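PDB 3HDQ: UDP-galactopyranose mutase from Deinococcus radiodurans, which binds FAD and probably catalyses the interconversion of UDP-galactopyranose and UDP-galactofuranose. Local coordinates for residues F39-L48 with M373-F384. Sequence-based numbering, arbitrary orientation.
Sequences FAGSVLAERL and MDQVVAQALATF. With FAD (flavin-adenine dinucleotide), chain L.
A chi1 of 173° in Phe384 carries CG away from the backbone N and lays the ring across the side chain of Arg47, whose chain bends at chi2 and chi3. CB of Arg47 sits over the middle of one face, 3.5 Å from the centroid of the Phe384 ring, a CH-pi contact, while Leu48 CD1 meets the same ring in plane at its edge. The curled Arg47 chain turns its guanidinium back to Glu46 of its own helix, gripping the carboxylate side-on: NE donates to Glu46 OE1 at 2.8 Å and NH1 to OE2, the latter bond nearly straight. Arg100 makes a second salt bridge to this carboxylate and Tyr97 a hydrogen bond, so its negative charge is probably well compensated. Midway, where the axes of segments 39-48 and 373-384 come within 8.6 Å at a crossing angle of -38°, the small Ala380 faces the other helix; its CB lies 3.6 Å from Val43 CG1, and Leu44 CD2 lies against its carbonyl oxygen. At the other end Val377 CG2 presses on Phe39 CD2, 3.4 Å away, and Met373 SD approaches Phe39 CE1 obliquely, a Met-aromatic contact. Both N-terminal ends serve the cofactor: Ala40 N donates to O1P of the FAD diphosphate (2.9 Å), consistent with a Rossmann-type GxGxxG turn, and Met373 N to flavin O2 (2.8 Å). Helix 39-50 follows strand 30-35 of the parallel sheet, with Ala45 and Leu48 resting on strand 55-58; helix 373-388 packs alongside, helix 92-99 touches Val43, Arg47 and Val377, and helix 222-229 borders Phe39 and Met373.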
loop_
_atom_site.group_PDB
_atom_site.type_symbol
_atom_site.label_atom_id
_atom_site.label_comp_id
_atom_site.label_asym_id
_atom_site.label_seq_id
_atom_site.Cartn_x
_atom_site.Cartn_y
_atom_site.Cartn_z
ATOM N N PHE A 39 -8.211 -13.727 0.686
ATOM C CA PHE A 39 -7.764 -14.818 1.529
ATOM C C PHE A 39 -7.578 -16.106 0.741
ATOM O O PHE A 39 -6.603 -16.817 0.949
ATOM C CB PHE A 39 -8.720 -15.043 2.702
ATOM C CG PHE A 39 -8.436 -14.163 3.868
ATOM C CD1 PHE A 39 -9.154 -12.997 4.056
ATOM C CD2 PHE A 39 -7.423 -14.486 4.762
ATOM C CE1 PHE A 39 -8.885 -12.169 5.126
ATOM C CE2 PHE A 39 -7.144 -13.662 5.833
ATOM C CZ PHE A 39 -7.876 -12.497 6.014
ATOM N N ALA A 40 -8.507 -16.399 -0.165
ATOM C CA ALA A 40 -8.460 -17.661 -0.906
ATOM C C ALA A 40 -7.178 -17.791 -1.715
ATOM O O ALA A 40 -6.428 -18.761 -1.568
ATOM C CB ALA A 40 -9.682 -17.797 -1.813
ATOM N N GLY A 41 -6.926 -16.818 -2.582
ATOM C CA GLY A 41 -5.736 -16.868 -3.412
ATOM C C GLY A 41 -4.426 -16.789 -2.641
ATOM O O GLY A 41 -3.476 -17.521 -2.934
ATOM N N SER A 42 -4.369 -15.895 -1.658
ATOM C CA SER A 42 -3.126 -15.602 -0.951
ATOM C C SER A 42 -2.675 -16.751 -0.064
ATOM O O SER A 42 -1.489 -16.996 0.066
ATOM C CB SER A 42 -3.272 -14.332 -0.114
ATOM O OG SER A 42 -3.569 -13.232 -0.941
ATOM N N VAL A 43 -3.618 -17.442 0.566
ATOM C CA VAL A 43 -3.264 -18.577 1.406
ATOM C C VAL A 43 -2.701 -19.685 0.528
ATOM O O VAL A 43 -1.699 -20.303 0.869
ATOM C CB VAL A 43 -4.465 -19.110 2.205
ATOM C CG1 VAL A 43 -4.120 -20.467 2.836
ATOM C CG2 VAL A 43 -4.868 -18.122 3.282
ATOM N N LEU A 44 -3.339 -19.931 -0.613
ATOM C CA LEU A 44 -2.831 -20.944 -1.538
ATOM C C LEU A 44 -1.511 -20.509 -2.206
ATOM O O LEU A 44 -0.621 -21.326 -2.448
ATOM C CB LEU A 44 -3.897 -21.336 -2.560
ATOM C CG LEU A 44 -4.886 -22.378 -2.020
ATOM C CD1 LEU A 44 -6.237 -22.307 -2.719
ATOM C CD2 LEU A 44 -4.282 -23.792 -2.130
ATOM N N ALA A 45 -1.368 -19.215 -2.463
ATOM C CA ALA A 45 -0.105 -18.721 -2.997
ATOM C C ALA A 45 1.015 -18.953 -1.988
ATOM O O ALA A 45 2.112 -19.376 -2.348
ATOM C CB ALA A 45 -0.208 -17.253 -3.364
ATOM N N GLU A 46 0.735 -18.689 -0.717
ATOM C CA GLU A 46 1.753 -18.852 0.324
ATOM C C GLU A 46 2.144 -20.319 0.525
ATOM O O GLU A 46 3.332 -20.648 0.578
ATOM C CB GLU A 46 1.283 -18.231 1.650
ATOM C CG GLU A 46 2.336 -18.247 2.758
ATOM C CD GLU A 46 2.358 -19.555 3.535
ATOM O OE1 GLU A 46 1.276 -20.138 3.772
ATOM O OE2 GLU A 46 3.457 -20.002 3.915
ATOM N N ARG A 47 1.139 -21.187 0.647
ATOM C CA ARG A 47 1.370 -22.618 0.828
ATOM C C ARG A 47 2.119 -23.228 -0.356
ATOM O O ARG A 47 3.117 -23.902 -0.169
ATOM C CB ARG A 47 0.053 -23.362 1.050
ATOM C CG ARG A 47 -0.644 -23.020 2.368
ATOM C CD ARG A 47 0.070 -23.647 3.572
ATOM N NE ARG A 47 1.318 -22.955 3.874
ATOM C CZ ARG A 47 2.373 -23.524 4.446
ATOM N NH1 ARG A 47 3.470 -22.812 4.678
ATOM N NH2 ARG A 47 2.331 -24.807 4.773
ATOM N N LEU A 48 1.633 -22.992 -1.571
ATOM C CA LEU A 48 2.276 -23.556 -2.752
ATOM C C LEU A 48 3.721 -23.031 -2.872
ATOM O O LEU A 48 4.644 -23.781 -3.203
ATOM C CB LEU A 48 1.474 -23.246 -4.023
ATOM C CG LEU A 48 0.322 -24.110 -4.584
ATOM C CD1 LEU A 48 0.460 -25.602 -4.279
ATOM C CD2 LEU A 48 -1.067 -23.595 -4.222
ATOM N N MET A 373 -14.056 -14.880 6.943
ATOM C CA MET A 373 -12.639 -14.962 6.614
ATOM C C MET A 373 -12.012 -16.280 7.077
ATOM O O MET A 373 -11.337 -16.964 6.301
ATOM C CB MET A 373 -11.868 -13.758 7.175
ATOM C CG MET A 373 -12.228 -12.433 6.530
ATOM S SD MET A 373 -11.325 -11.027 7.244
ATOM C CE MET A 373 -12.236 -10.770 8.775
ATOM N N ASP A 374 -12.222 -16.632 8.341
ATOM C CA ASP A 374 -11.586 -17.830 8.873
ATOM C C ASP A 374 -11.973 -19.082 8.081
ATOM O O ASP A 374 -11.129 -19.938 7.836
ATOM C CB ASP A 374 -11.881 -18.006 10.365
ATOM C CG ASP A 374 -13.317 -18.402 10.637
ATOM O OD1 ASP A 374 -13.539 -19.345 11.419
ATOM O OD2 ASP A 374 -14.227 -17.764 10.075
ATOM N N GLN A 375 -13.244 -19.178 7.684
ATOM C CA GLN A 375 -13.736 -20.327 6.912
ATOM C C GLN A 375 -13.091 -20.389 5.542
ATOM O O GLN A 375 -12.793 -21.471 5.043
ATOM C CB GLN A 375 -15.258 -20.264 6.738
ATOM C CG GLN A 375 -16.039 -20.369 8.036
ATOM C CD GLN A 375 -17.521 -20.123 7.833
ATOM O OE1 GLN A 375 -17.944 -19.009 7.503
ATOM N NE2 GLN A 375 -18.319 -21.162 8.030
ATOM N N VAL A 376 -12.879 -19.232 4.920
ATOM C CA VAL A 376 -12.148 -19.228 3.657
ATOM C C VAL A 376 -10.704 -19.691 3.863
ATOM O O VAL A 376 -10.210 -20.508 3.091
ATOM C CB VAL A 376 -12.214 -17.885 2.907
ATOM C CG1 VAL A 376 -11.254 -17.891 1.714
ATOM C CG2 VAL A 376 -13.645 -17.632 2.429
ATOM N N VAL A 377 -10.036 -19.200 4.907
ATOM C CA VAL A 377 -8.691 -19.684 5.200
ATOM C C VAL A 377 -8.692 -21.218 5.357
ATOM O O VAL A 377 -7.868 -21.916 4.766
ATOM C CB VAL A 377 -8.066 -19.006 6.441
ATOM C CG1 VAL A 377 -6.757 -19.674 6.799
ATOM C CG2 VAL A 377 -7.834 -17.511 6.193
ATOM N N ALA A 378 -9.635 -21.740 6.128
ATOM C CA ALA A 378 -9.724 -23.184 6.352
ATOM C C ALA A 378 -9.966 -23.922 5.043
ATOM O O ALA A 378 -9.408 -24.992 4.819
ATOM C CB ALA A 378 -10.837 -23.519 7.368
ATOM N N GLN A 379 -10.808 -23.348 4.187
ATOM C CA GLN A 379 -11.061 -23.934 2.871
ATOM C C GLN A 379 -9.769 -23.997 2.052
ATOM O O GLN A 379 -9.456 -25.021 1.439
ATOM C CB GLN A 379 -12.141 -23.152 2.103
ATOM C CG GLN A 379 -12.711 -23.909 0.897
ATOM C CD GLN A 379 -13.593 -23.044 -0.006
ATOM O OE1 GLN A 379 -13.290 -21.874 -0.261
ATOM N NE2 GLN A 379 -14.687 -23.628 -0.501
ATOM N N ALA A 380 -9.028 -22.894 2.043
ATOM C CA ALA A 380 -7.793 -22.805 1.267
ATOM C C ALA A 380 -6.723 -23.792 1.759
ATOM O O ALA A 380 -6.040 -24.425 0.952
ATOM C CB ALA A 380 -7.263 -21.361 1.272
ATOM N N LEU A 381 -6.590 -23.925 3.079
ATOM C CA LEU A 381 -5.631 -24.857 3.663
ATOM C C LEU A 381 -5.998 -26.278 3.283
ATOM O O LEU A 381 -5.123 -27.089 2.994
ATOM C CB LEU A 381 -5.582 -24.734 5.187
ATOM C CG LEU A 381 -5.048 -23.402 5.722
ATOM C CD1 LEU A 381 -5.136 -23.368 7.244
ATOM C CD2 LEU A 381 -3.617 -23.171 5.252
ATOM N N ALA A 382 -7.292 -26.580 3.293
ATOM C CA ALA A 382 -7.746 -27.932 2.969
ATOM C C ALA A 382 -7.574 -28.229 1.481
ATOM O O ALA A 382 -7.280 -29.356 1.102
ATOM C CB ALA A 382 -9.204 -28.139 3.402
ATOM N N THR A 383 -7.749 -27.209 0.643
ATOM C CA THR A 383 -7.514 -27.360 -0.784
ATOM C C THR A 383 -6.033 -27.632 -1.033
ATOM O O THR A 383 -5.685 -28.438 -1.894
ATOM C CB THR A 383 -7.975 -26.118 -1.580
ATOM O OG1 THR A 383 -9.393 -25.991 -1.484
ATOM C CG2 THR A 383 -7.603 -26.235 -3.043
ATOM N N PHE A 384 -5.162 -26.973 -0.271
ATOM C CA PHE A 384 -3.724 -27.172 -0.426
ATOM C C PHE A 384 -3.337 -28.623 -0.145
ATOM O O PHE A 384 -2.610 -29.233 -0.926
ATOM C CB PHE A 384 -2.922 -26.220 0.466
ATOM C CG PHE A 384 -1.440 -26.501 0.474
ATOM C CD1 PHE A 384 -0.690 -26.361 -0.687
ATOM C CD2 PHE A 384 -0.800 -26.907 1.644
ATOM C CE1 PHE A 384 0.670 -26.620 -0.686
ATOM C CE2 PHE A 384 0.559 -27.165 1.660
ATOM C CZ PHE A 384 1.302 -27.023 0.495
HETATM P PA FAD L . -12.379 -12.046 -2.210
HETATM O O1A FAD L . -11.941 -11.176 -1.185
HETATM O O2A FAD L . -13.568 -11.547 -2.766
HETATM O O5B FAD L . -11.254 -12.066 -3.272
HETATM C C5B FAD L . -11.377 -12.589 -4.540
HETATM C C4B FAD L . -10.535 -11.749 -5.443
HETATM O O4B FAD L . -10.602 -12.230 -6.738
HETATM C C3B FAD L . -11.096 -10.349 -5.488
HETATM O O3B FAD L . -10.220 -9.400 -4.978
HETATM C C2B FAD L . -11.341 -10.095 -6.938
HETATM O O2B FAD L . -10.915 -8.828 -7.263
HETATM C C1B FAD L . -10.534 -11.167 -7.610
HETATM N N9A FAD L . -11.042 -11.462 -8.946
HETATM C C8A FAD L . -12.278 -11.820 -9.314
HETATM N N7A FAD L . -12.328 -11.981 -10.612
HETATM C C5A FAD L . -11.128 -11.729 -11.109
HETATM C C6A FAD L . -10.603 -11.735 -12.382
HETATM N N6A FAD L . -11.287 -12.194 -13.373
HETATM N N1A FAD L . -9.308 -11.423 -12.589
HETATM C C2A FAD L . -8.522 -11.086 -11.546
HETATM N N3A FAD L . -9.037 -11.080 -10.299
HETATM C C4A FAD L . -10.313 -11.382 -10.075
HETATM N N1 FAD L . -15.661 -11.915 7.234
HETATM C C2 FAD L . -15.363 -12.081 8.527
HETATM O O2 FAD L . -14.832 -13.076 8.920
HETATM N N3 FAD L . -15.666 -11.096 9.377
HETATM C C4 FAD L . -16.257 -9.960 8.935
HETATM O O4 FAD L . -16.531 -9.079 9.677
HETATM C C4X FAD L . -16.561 -9.823 7.631
HETATM N N5 FAD L . -17.165 -8.695 7.206
HETATM C C5X FAD L . -17.466 -8.557 5.900
HETATM C C6 FAD L . -18.069 -7.398 5.474
HETATM C C7 FAD L . -18.376 -7.244 4.152
HETATM C C7M FAD L . -19.030 -6.010 3.682
HETATM C C8 FAD L . -18.073 -8.228 3.257
HETATM C C8M FAD L . -18.437 -8.015 1.836
HETATM C C9 FAD L . -17.460 -9.388 3.686
HETATM C C9A FAD L . -17.157 -9.565 5.012
HETATM N N10 FAD L . -16.542 -10.700 5.455
HETATM C C10 FAD L . -16.258 -10.815 6.769
HETATM C "C1'" FAD L . -16.297 -11.858 4.558
HETATM C "C2'" FAD L . -14.962 -11.803 3.853
HETATM O "O2'" FAD L . -14.991 -10.670 3.062
HETATM C "C3'" FAD L . -14.707 -13.005 2.950
HETATM O "O3'" FAD L . -14.609 -14.196 3.597
HETATM C "C4'" FAD L . -13.331 -12.957 2.396
HETATM O "O4'" FAD L . -13.024 -11.598 2.328
HETATM C "C5'" FAD L . -13.345 -13.643 1.062
HETATM O "O5'" FAD L . -12.117 -14.073 0.605
HETATM P P FAD L . -11.996 -14.549 -0.866
HETATM O O1P FAD L . -10.633 -14.706 -1.191
HETATM O O2P FAD L . -12.646 -15.801 -0.949
HETATM O O3P FAD L . -12.718 -13.507 -1.776
#